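Local coordinates for protein-tyrosine-phosphatase (Shewanella sp., PDB 2Z72) that hydrolyses phosphotyrosine in proteins as a cold-active phosphatase, probably using the pair of zinc ions held in its calcineurin-like phosphoesterase fold, at residues 96-109 with 128-140. Residues are numbered along the deposited sequence; the frame is centred on the assembly and turned at random. Where two conformers were deposited one is given.
Sequences IDSDGNWAFGEGHM and FMYQLDQQARDAG
Ala136 sets its methyl over the centre of one face of the Trp102 indole, CB standing 3.4 Å from the centroid of the six-membered ring, a CH-pi contact; Phe104 CB lies against the opposite face, offset toward the rim. Around the indole edge come Leu132, with CG 3.7 Å from Trp102 CE3 in the conformer given, and the carbonyl of Gly105, whose O accepts from Trp102 NE1 at 2.9 Å almost exactly in the ring plane. That bond helps hold the indole's rotation about its CB-CG bond, and the ring reaches the helix because CG lies opposite the backbone N (chi1 -180°). The Phe128 ring takes Gly100 O at its edge.

At the other end of Trp102, its backbone N donates to Gln135 OE1 at 2.9 Å along a nearly straight line (172°), from above the plane of the side-chain carbonyl. From the same amide, Gln135 NE2 donates to Asn101 OD1 at 2.9 Å; the two amide planes are close to perpendicular (89°), and NE2 comes from above the plane of the Asn101 carbonyl. Gln135 thus ties the helix to the loop through both ends of its amide, and a water lies within hydrogen-bonding distance of both Gln135 OE1 and Gly100 O.

Strand 108-111, helix 122-138 and strand 142-145 form a beta-alpha-beta unit of the calcineurin-like fold, and the loop leading into its first strand here lies along the helix. Deeper in, the same Leu132 conformer brings CD2 to 3.8 Å from Met109 CE and CD1 toward Ile96 CG2; Val143 of the second strand touches both Trp102 and Ala136. The helix ends in a Schellman motif at Gly140. There Glu106, in one of its two conformers, packs CB and CG against the carbonyls of Gly140 and Ala139, and a water joins Glu106 O, Gly140 O and His108 NE2.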
ATOM      1  N   ILE A  96       6.328  11.616 -10.319  1.00 11.36           N
ATOM      2  CA  ILE A  96       7.414  10.957 -11.004  1.00 10.76           C
ATOM      3  C   ILE A  96       7.776  11.778 -12.256  1.00 11.98           C
ATOM      4  O   ILE A  96       6.965  12.630 -12.682  1.00 14.79           O
ATOM      5  CB  ILE A  96       7.064   9.494 -11.329  1.00 11.75           C
ATOM      6  CG1 ILE A  96       5.881   9.324 -12.280  1.00 13.35           C
ATOM      7  CG2 ILE A  96       6.904   8.728 -10.038  1.00 13.91           C
ATOM      8  CD1 ILE A  96       5.506   7.903 -12.528  1.00 14.66           C
ATOM      9  N   ASP A  97       8.968  11.513 -12.779  1.00 13.62           N
ATOM     10  CA  ASP A  97       9.506  12.242 -13.931  1.00 15.32           C
ATOM     11  C   ASP A  97       9.156  11.559 -15.216  1.00 18.63           C
ATOM     12  O   ASP A  97       8.412  10.579 -15.252  1.00 16.50           O
ATOM     13  CB  ASP A  97      11.001  12.588 -13.698  1.00 16.73           C
ATOM     14  CG  ASP A  97      11.910  11.349 -13.703  1.00 16.57           C
ATOM     15  OD1 ASP A  97      13.041  11.487 -13.142  1.00 20.94           O
ATOM     16  OD2 ASP A  97      11.429  10.309 -14.226  1.00 16.17           O
ATOM     17  N   SER A  98       9.772  12.121 -16.297  1.00 18.78           N
ATOM     18  CA  SER A  98       9.586  11.643 -17.610  1.00 23.00           C
ATOM     19  C   SER A  98      10.214  10.259 -17.847  1.00 28.09           C
ATOM     20  O   SER A  98       9.835   9.649 -18.850  1.00 37.61           O
ATOM     21  CB  SER A  98      10.128  12.561 -18.707  1.00 29.81           C
ATOM     22  OG  SER A  98      11.510  12.858 -18.683  1.00 32.20           O
ATOM     23  N   ASP A  99      11.071   9.778 -16.993  1.00 22.75           N
ATOM     24  CA  ASP A  99      11.574   8.409 -17.074  1.00 27.47           C
ATOM     25  C   ASP A  99      10.770   7.482 -16.183  1.00 24.60           C
ATOM     26  O   ASP A  99      11.034   6.259 -16.019  1.00 26.97           O
ATOM     27  CB  ASP A  99      13.065   8.517 -16.676  1.00 28.67           C
ATOM     28  CG  ASP A  99      13.852   9.317 -17.701  1.00 30.30           C
ATOM     29  OD1 ASP A  99      14.715  10.128 -17.328  1.00 40.90           O
ATOM     30  OD2 ASP A  99      13.636   9.116 -18.929  1.00 43.15           O
ATOM     31  N   GLY A 100       9.774   7.985 -15.441  1.00 20.91           N
ATOM     32  CA  GLY A 100       9.011   7.139 -14.519  1.00 19.67           C
ATOM     33  C   GLY A 100       9.572   7.008 -13.106  1.00 14.59           C
ATOM     34  O   GLY A 100       9.152   6.117 -12.339  1.00 16.04           O
ATOM     35  N   ASN A 101      10.531   7.872 -12.781  1.00 13.67           N
ATOM     36  CA  ASN A 101      11.284   7.741 -11.550  1.00 12.20           C
ATOM     37  C   ASN A 101      10.760   8.804 -10.563  1.00 11.47           C
ATOM     38  O   ASN A 101      10.258   9.866 -10.957  1.00 12.15           O
ATOM     39  CB  ASN A 101      12.768   7.958 -11.845  1.00 13.81           C
ATOM     40  CG  ASN A 101      13.274   6.848 -12.779  1.00 14.46           C
ATOM     41  OD1 ASN A 101      12.882   5.702 -12.631  1.00 14.96           O
ATOM     42  ND2 ASN A 101      14.123   7.236 -13.670  1.00 18.15           N
ATOM     43  N   TRP A 102      10.967   8.540  -9.284  1.00 10.57           N
ATOM     44  CA  TRP A 102      10.607   9.458  -8.213  1.00 10.05           C
ATOM     45  C   TRP A 102      11.102  10.898  -8.554  1.00 10.60           C
ATOM     46  O   TRP A 102      12.305  11.086  -8.861  1.00 12.44           O
ATOM     47  CB  TRP A 102      11.267   9.080  -6.931  1.00 10.44           C
ATOM     48  CG  TRP A 102      11.045   9.872  -5.692  1.00 10.46           C
ATOM     49  CD1 TRP A 102      11.925  10.833  -5.207  1.00 10.24           C
ATOM     50  CD2 TRP A 102       9.971   9.807  -4.777  1.00  9.48           C
ATOM     51  NE1 TRP A 102      11.413  11.326  -4.048  1.00 10.21           N
ATOM     52  CE2 TRP A 102      10.232  10.733  -3.740  1.00  9.76           C
ATOM     53  CE3 TRP A 102       8.804   9.079  -4.690  1.00 10.16           C
ATOM     54  CZ2 TRP A 102       9.360  10.890  -2.680  1.00 10.33           C
ATOM     55  CZ3 TRP A 102       7.930   9.216  -3.633  1.00 10.29           C
ATOM     56  CH2 TRP A 102       8.232  10.136  -2.627  1.00 11.42           C
ATOM     57  N   ALA A 103      10.183  11.868  -8.420  1.00 11.06           N
ATOM     58  CA  ALA A 103      10.466  13.241  -8.681  1.00 11.74           C
ATOM     59  C   ALA A 103       9.937  14.113  -7.546  1.00 11.86           C
ATOM     60  O   ALA A 103       9.767  15.314  -7.727  1.00 16.94           O
ATOM     61  CB  ALA A 103       9.854  13.696 -10.022  1.00 15.54           C
ATOM     62  N   PHE A 104       9.658  13.531  -6.407  1.00 10.77           N
ATOM     63  CA  PHE A 104       8.992  14.227  -5.308  1.00 11.33           C
ATOM     64  C   PHE A 104       9.957  14.678  -4.239  1.00 11.79           C
ATOM     65  O   PHE A 104       9.524  15.135  -3.184  1.00 12.65           O
ATOM     66  CB  PHE A 104       7.848  13.328  -4.787  1.00 11.74           C
ATOM     67  CG  PHE A 104       6.763  14.028  -4.009  1.00 11.73           C
ATOM     68  CD1 PHE A 104       6.067  15.102  -4.519  1.00 15.18           C
ATOM     69  CD2 PHE A 104       6.413  13.549  -2.736  1.00 11.41           C
ATOM     70  CE1 PHE A 104       5.056  15.708  -3.753  1.00 14.84           C
ATOM     71  CE2 PHE A 104       5.434  14.159  -1.984  1.00 12.21           C
ATOM     72  CZ  PHE A 104       4.705  15.245  -2.505  1.00 14.25           C
ATOM     73  N   GLY A 105      11.258  14.600  -4.531  1.00 11.90           N
ATOM     74  CA  GLY A 105      12.220  15.200  -3.617  1.00 11.89           C
ATOM     75  C   GLY A 105      12.212  14.556  -2.237  1.00 11.57           C
ATOM     76  O   GLY A 105      12.217  13.335  -2.131  1.00 11.77           O
ATOM     77  N   GLU A 106      12.208  15.408  -1.222  1.00 12.05           N
ATOM     78  CA  GLU A 106      12.194  14.981   0.145  1.00 11.68           C
ATOM     79  C   GLU A 106      10.770  14.775   0.642  1.00 10.95           C
ATOM     80  O   GLU A 106      10.540  14.558   1.844  1.00 12.01           O
ATOM     81  CB  GLU A 106      12.912  15.972   1.066  0.52 13.82           C
ATOM     82  CG  GLU A 106      14.376  16.130   0.660  0.52 12.23           C
ATOM     83  CD  GLU A 106      15.171  16.981   1.613  0.52 17.11           C
ATOM     84  OE1 GLU A 106      16.403  16.918   1.529  0.52 24.40           O
ATOM     85  OE2 GLU A 106      14.512  17.677   2.409  0.52 22.91           O
ATOM     86  N   GLY A 107       9.782  14.844  -0.302  1.00 11.31           N
ATOM     87  CA  GLY A 107       8.420  14.540   0.083  1.00 11.12           C
ATOM     88  C   GLY A 107       8.259  13.103   0.541  1.00  9.99           C
ATOM     89  O   GLY A 107       9.099  12.228   0.257  1.00 10.04           O
ATOM     90  N   HIS A 108       7.133  12.839   1.233  1.00  9.84           N
ATOM     91  CA  HIS A 108       6.706  11.515   1.612  1.00  9.37           C
ATOM     92  C   HIS A 108       5.461  11.133   0.857  1.00  9.43           C
ATOM     93  O   HIS A 108       4.547  11.922   0.716  1.00 11.48           O
ATOM     94  CB  HIS A 108       6.455  11.399   3.113  1.00  9.72           C
ATOM     95  CG  HIS A 108       7.711  11.501   3.922  1.00 10.14           C
ATOM     96  ND1 HIS A 108       7.747  10.876   5.162  1.00 10.99           N
ATOM     97  CD2 HIS A 108       8.885  12.092   3.727  1.00 10.16           C
ATOM     98  CE1 HIS A 108       8.958  11.114   5.683  1.00 11.26           C
ATOM     99  NE2 HIS A 108       9.664  11.831   4.855  1.00 10.42           N
ATOM    100  N   MET A 109       5.416   9.881   0.371  1.00  8.58           N
ATOM    101  CA  MET A 109       4.224   9.299  -0.167  1.00  8.30           C
ATOM    102  C   MET A 109       3.661   8.298   0.830  1.00  8.11           C
ATOM    103  O   MET A 109       4.433   7.485   1.346  1.00  9.28           O
ATOM    104  CB  MET A 109       4.550   8.533  -1.486  1.00  8.50           C
ATOM    105  CG  MET A 109       3.389   7.727  -1.992  1.00  9.36           C
ATOM    106  SD  MET A 109       3.739   6.834  -3.530  1.00 10.63           S
ATOM    107  CE  MET A 109       3.757   8.130  -4.686  1.00 11.27           C
ATOM    108  N   PHE A 128       7.099  -1.619  -9.174  1.00  7.95           N
ATOM    109  CA  PHE A 128       7.167  -0.197  -9.302  1.00  8.50           C
ATOM    110  C   PHE A 128       7.278   0.434  -7.918  1.00  7.73           C
ATOM    111  O   PHE A 128       8.117   1.326  -7.717  1.00  8.52           O
ATOM    112  CB  PHE A 128       5.938   0.339 -10.048  1.00  8.82           C
ATOM    113  CG  PHE A 128       5.833   1.848 -10.018  1.00  8.97           C
ATOM    114  CD1 PHE A 128       6.658   2.654 -10.769  1.00 11.17           C
ATOM    115  CD2 PHE A 128       4.891   2.438  -9.211  1.00 11.54           C
ATOM    116  CE1 PHE A 128       6.562   4.030 -10.715  1.00 12.38           C
ATOM    117  CE2 PHE A 128       4.795   3.824  -9.154  1.00 14.04           C
ATOM    118  CZ  PHE A 128       5.612   4.631  -9.925  1.00 13.81           C
ATOM    119  N   MET A 129       6.457   0.007  -6.986  1.00  8.12           N
ATOM    120  CA  MET A 129       6.485   0.599  -5.632  1.00  7.82           C
ATOM    121  C   MET A 129       7.771   0.258  -4.907  1.00  7.92           C
ATOM    122  O   MET A 129       8.237   1.092  -4.114  1.00  8.67           O
ATOM    123  CB  MET A 129       5.244   0.192  -4.861  1.00  8.28           C
ATOM    124  CG  MET A 129       3.938   0.793  -5.347  1.00  8.73           C
ATOM    125  SD  MET A 129       3.941   2.587  -5.473  1.00  9.79           S
ATOM    126  CE  MET A 129       4.212   3.010  -3.760  1.00 12.04           C
ATOM    127  N   TYR A 130       8.344  -0.918  -5.151  1.00  7.97           N
ATOM    128  CA  TYR A 130       9.633  -1.294  -4.569  1.00  7.79           C
ATOM    129  C   TYR A 130      10.708  -0.327  -5.068  1.00  7.94           C
ATOM    130  O   TYR A 130      11.499   0.235  -4.318  1.00  8.41           O
ATOM    131  CB  TYR A 130       9.871  -2.726  -4.939  1.00  8.21           C
ATOM    132  CG  TYR A 130      11.135  -3.405  -4.457  1.00  8.12           C
ATOM    133  CD1 TYR A 130      12.356  -3.140  -5.057  1.00  8.97           C
ATOM    134  CD2 TYR A 130      11.138  -4.322  -3.432  1.00  8.35           C
ATOM    135  CE1 TYR A 130      13.528  -3.745  -4.646  1.00  9.49           C
ATOM    136  CE2 TYR A 130      12.284  -4.979  -3.018  1.00  8.88           C
ATOM    137  CZ  TYR A 130      13.473  -4.680  -3.646  1.00  9.23           C
ATOM    138  OH  TYR A 130      14.673  -5.302  -3.301  1.00  9.96           O
ATOM    139  N   GLN A 131      10.769  -0.134  -6.393  1.00  8.45           N
ATOM    140  CA  GLN A 131      11.733   0.800  -6.958  1.00  9.40           C
ATOM    141  C   GLN A 131      11.485   2.210  -6.412  1.00  8.76           C
ATOM    142  O   GLN A 131      12.444   2.915  -6.057  1.00  8.93           O
ATOM    143  CB  GLN A 131      11.646   0.768  -8.491  1.00 11.92           C
ATOM    144  CG  GLN A 131      12.533   1.757  -9.169  1.00 15.07           C
ATOM    145  CD  GLN A 131      12.533   1.449 -10.652  1.00 16.75           C
ATOM    146  OE1 GLN A 131      11.781   2.099 -11.398  1.00 21.33           O
ATOM    147  NE2 GLN A 131      13.322   0.497 -11.098  1.00 20.03           N
ATOM    148  N   LEU A 132      10.230   2.639  -6.330  1.00  9.41           N
ATOM    149  CA  LEU A 132       9.945   4.005  -5.860  1.00  8.46           C
ATOM    150  C   LEU A 132      10.401   4.156  -4.432  1.00  8.74           C
ATOM    151  O   LEU A 132      10.892   5.244  -4.033  1.00  9.07           O
ATOM    152  CB  LEU A 132       8.441   4.218  -6.041  0.65 10.22           C
ATOM    153  CG  LEU A 132       8.098   5.688  -6.098  0.65  8.15           C
ATOM    154  CD1 LEU A 132       8.473   6.269  -7.480  0.65  9.18           C
ATOM    155  CD2 LEU A 132       6.628   5.905  -5.843  0.65  9.69           C
ATOM    156  N   ASP A 133      10.223   3.130  -3.603  1.00  7.98           N
ATOM    157  CA  ASP A 133      10.677   3.142  -2.203  1.00  8.00           C
ATOM    158  C   ASP A 133      12.151   3.466  -2.161  1.00  8.54           C
ATOM    159  O   ASP A 133      12.616   4.371  -1.434  1.00  8.70           O
ATOM    160  CB  ASP A 133      10.281   1.782  -1.626  1.00  8.11           C
ATOM    161  CG  ASP A 133      10.393   1.529  -0.132  1.00  7.77           C
ATOM    162  OD1 ASP A 133      10.894   2.419   0.614  1.00 10.34           O
ATOM    163  OD2 ASP A 133       9.999   0.417   0.275  1.00  8.06           O
ATOM    164  N   GLN A 134      12.982   2.754  -2.934  1.00  8.05           N
ATOM    165  CA  GLN A 134      14.399   2.993  -2.975  1.00  8.70           C
ATOM    166  C   GLN A 134      14.717   4.381  -3.519  1.00  8.74           C
ATOM    167  O   GLN A 134      15.564   5.089  -2.948  1.00  9.35           O
ATOM    168  CB  GLN A 134      15.117   1.905  -3.778  1.00 10.52           C
ATOM    169  CG  GLN A 134      16.624   2.141  -3.792  1.00 12.59           C
ATOM    170  CD  GLN A 134      17.286   1.998  -2.412  1.00 13.62           C
ATOM    171  OE1 GLN A 134      17.432   0.918  -1.896  1.00 20.69           O
ATOM    172  NE2 GLN A 134      17.703   3.056  -1.767  1.00 16.45           N
ATOM    173  N   GLN A 135      14.071   4.785  -4.611  1.00  8.63           N
ATOM    174  CA  GLN A 135      14.358   6.075  -5.183  1.00  8.93           C
ATOM    175  C   GLN A 135      14.010   7.240  -4.232  1.00  8.99           C
ATOM    176  O   GLN A 135      14.752   8.221  -4.182  1.00  9.96           O
ATOM    177  CB  GLN A 135      13.591   6.251  -6.503  1.00  9.86           C
ATOM    178  CG  GLN A 135      14.091   5.312  -7.606  1.00 10.57           C
ATOM    179  CD  GLN A 135      13.252   5.430  -8.856  1.00 11.59           C
ATOM    180  OE1 GLN A 135      12.119   5.914  -8.811  1.00 10.97           O
ATOM    181  NE2 GLN A 135      13.810   5.004  -9.991  1.00 13.89           N
ATOM    182  N   ALA A 136      12.889   7.099  -3.527  1.00  8.45           N
ATOM    183  CA  ALA A 136      12.481   8.139  -2.586  1.00  8.73           C
ATOM    184  C   ALA A 136      13.560   8.260  -1.489  1.00  9.67           C
ATOM    185  O   ALA A 136      13.991   9.357  -1.172  1.00 10.42           O
ATOM    186  CB  ALA A 136      11.132   7.853  -2.015  1.00  9.88           C
ATOM    187  N   ARG A 137      13.996   7.129  -0.960  1.00  9.59           N
ATOM    188  CA  ARG A 137      15.043   7.154   0.050  1.00 10.75           C
ATOM    189  C   ARG A 137      16.284   7.823  -0.462  1.00 11.26           C
ATOM    190  O   ARG A 137      16.895   8.637   0.229  1.00 12.36           O
ATOM    191  CB  ARG A 137      15.305   5.714   0.559  1.00 11.47           C
ATOM    192  CG  ARG A 137      16.268   5.643   1.705  1.00 13.18           C
ATOM    193  CD  ARG A 137      16.318   4.289   2.359  1.00 13.54           C
ATOM    194  NE  ARG A 137      17.417   4.163   3.307  1.00 16.94           N
ATOM    195  CZ  ARG A 137      17.474   3.230   4.237  1.00 15.60           C
ATOM    196  NH1 ARG A 137      16.497   2.352   4.413  1.00 17.61           N
ATOM    197  NH2 ARG A 137      18.512   3.142   5.063  1.00 18.73           N
ATOM    198  N   ASP A 138      16.708   7.494  -1.681  1.00 10.89           N
ATOM    199  CA  ASP A 138      17.910   8.108  -2.257  1.00 12.01           C
ATOM    200  C   ASP A 138      17.764   9.599  -2.387  1.00 12.77           C
ATOM    201  O   ASP A 138      18.789  10.306  -2.346  1.00 16.87           O
ATOM    202  CB  ASP A 138      18.201   7.518  -3.634  1.00 14.61           C
ATOM    203  CG  ASP A 138      18.713   6.072  -3.502  1.00 18.29           C
ATOM    204  OD1 ASP A 138      18.662   5.399  -4.588  1.00 30.67           O
ATOM    205  OD2 ASP A 138      19.119   5.575  -2.462  1.00 27.31           O
ATOM    206  N   ALA A 139      16.577  10.133  -2.599  1.00 11.45           N
ATOM    207  CA  ALA A 139      16.291  11.562  -2.688  1.00 11.92           C
ATOM    208  C   ALA A 139      16.095  12.195  -1.325  1.00 11.80           C
ATOM    209  O   ALA A 139      15.864  13.428  -1.288  1.00 14.65           O
ATOM    210  CB  ALA A 139      15.056  11.713  -3.548  1.00 13.05           C
ATOM    211  N   GLY A 140      16.148  11.449  -0.232  1.00 11.72           N
ATOM    212  CA  GLY A 140      15.835  12.087   1.036  1.00 12.49           C
ATOM    213  C   GLY A 140      14.379  12.164   1.432  1.00 10.77           C
ATOM    214  O   GLY A 140      14.048  12.786   2.421  1.00 12.27           O
TER
HETATM  215  O   HOH W   1      10.350   4.420 -10.356  1.00 21.14           O
HETATM  216  O   HOH W   2      11.940  13.621   4.007  1.00 18.93           O
HETATM  217  O   HOH W   3      18.184  15.445  -0.072  1.00 56.38           O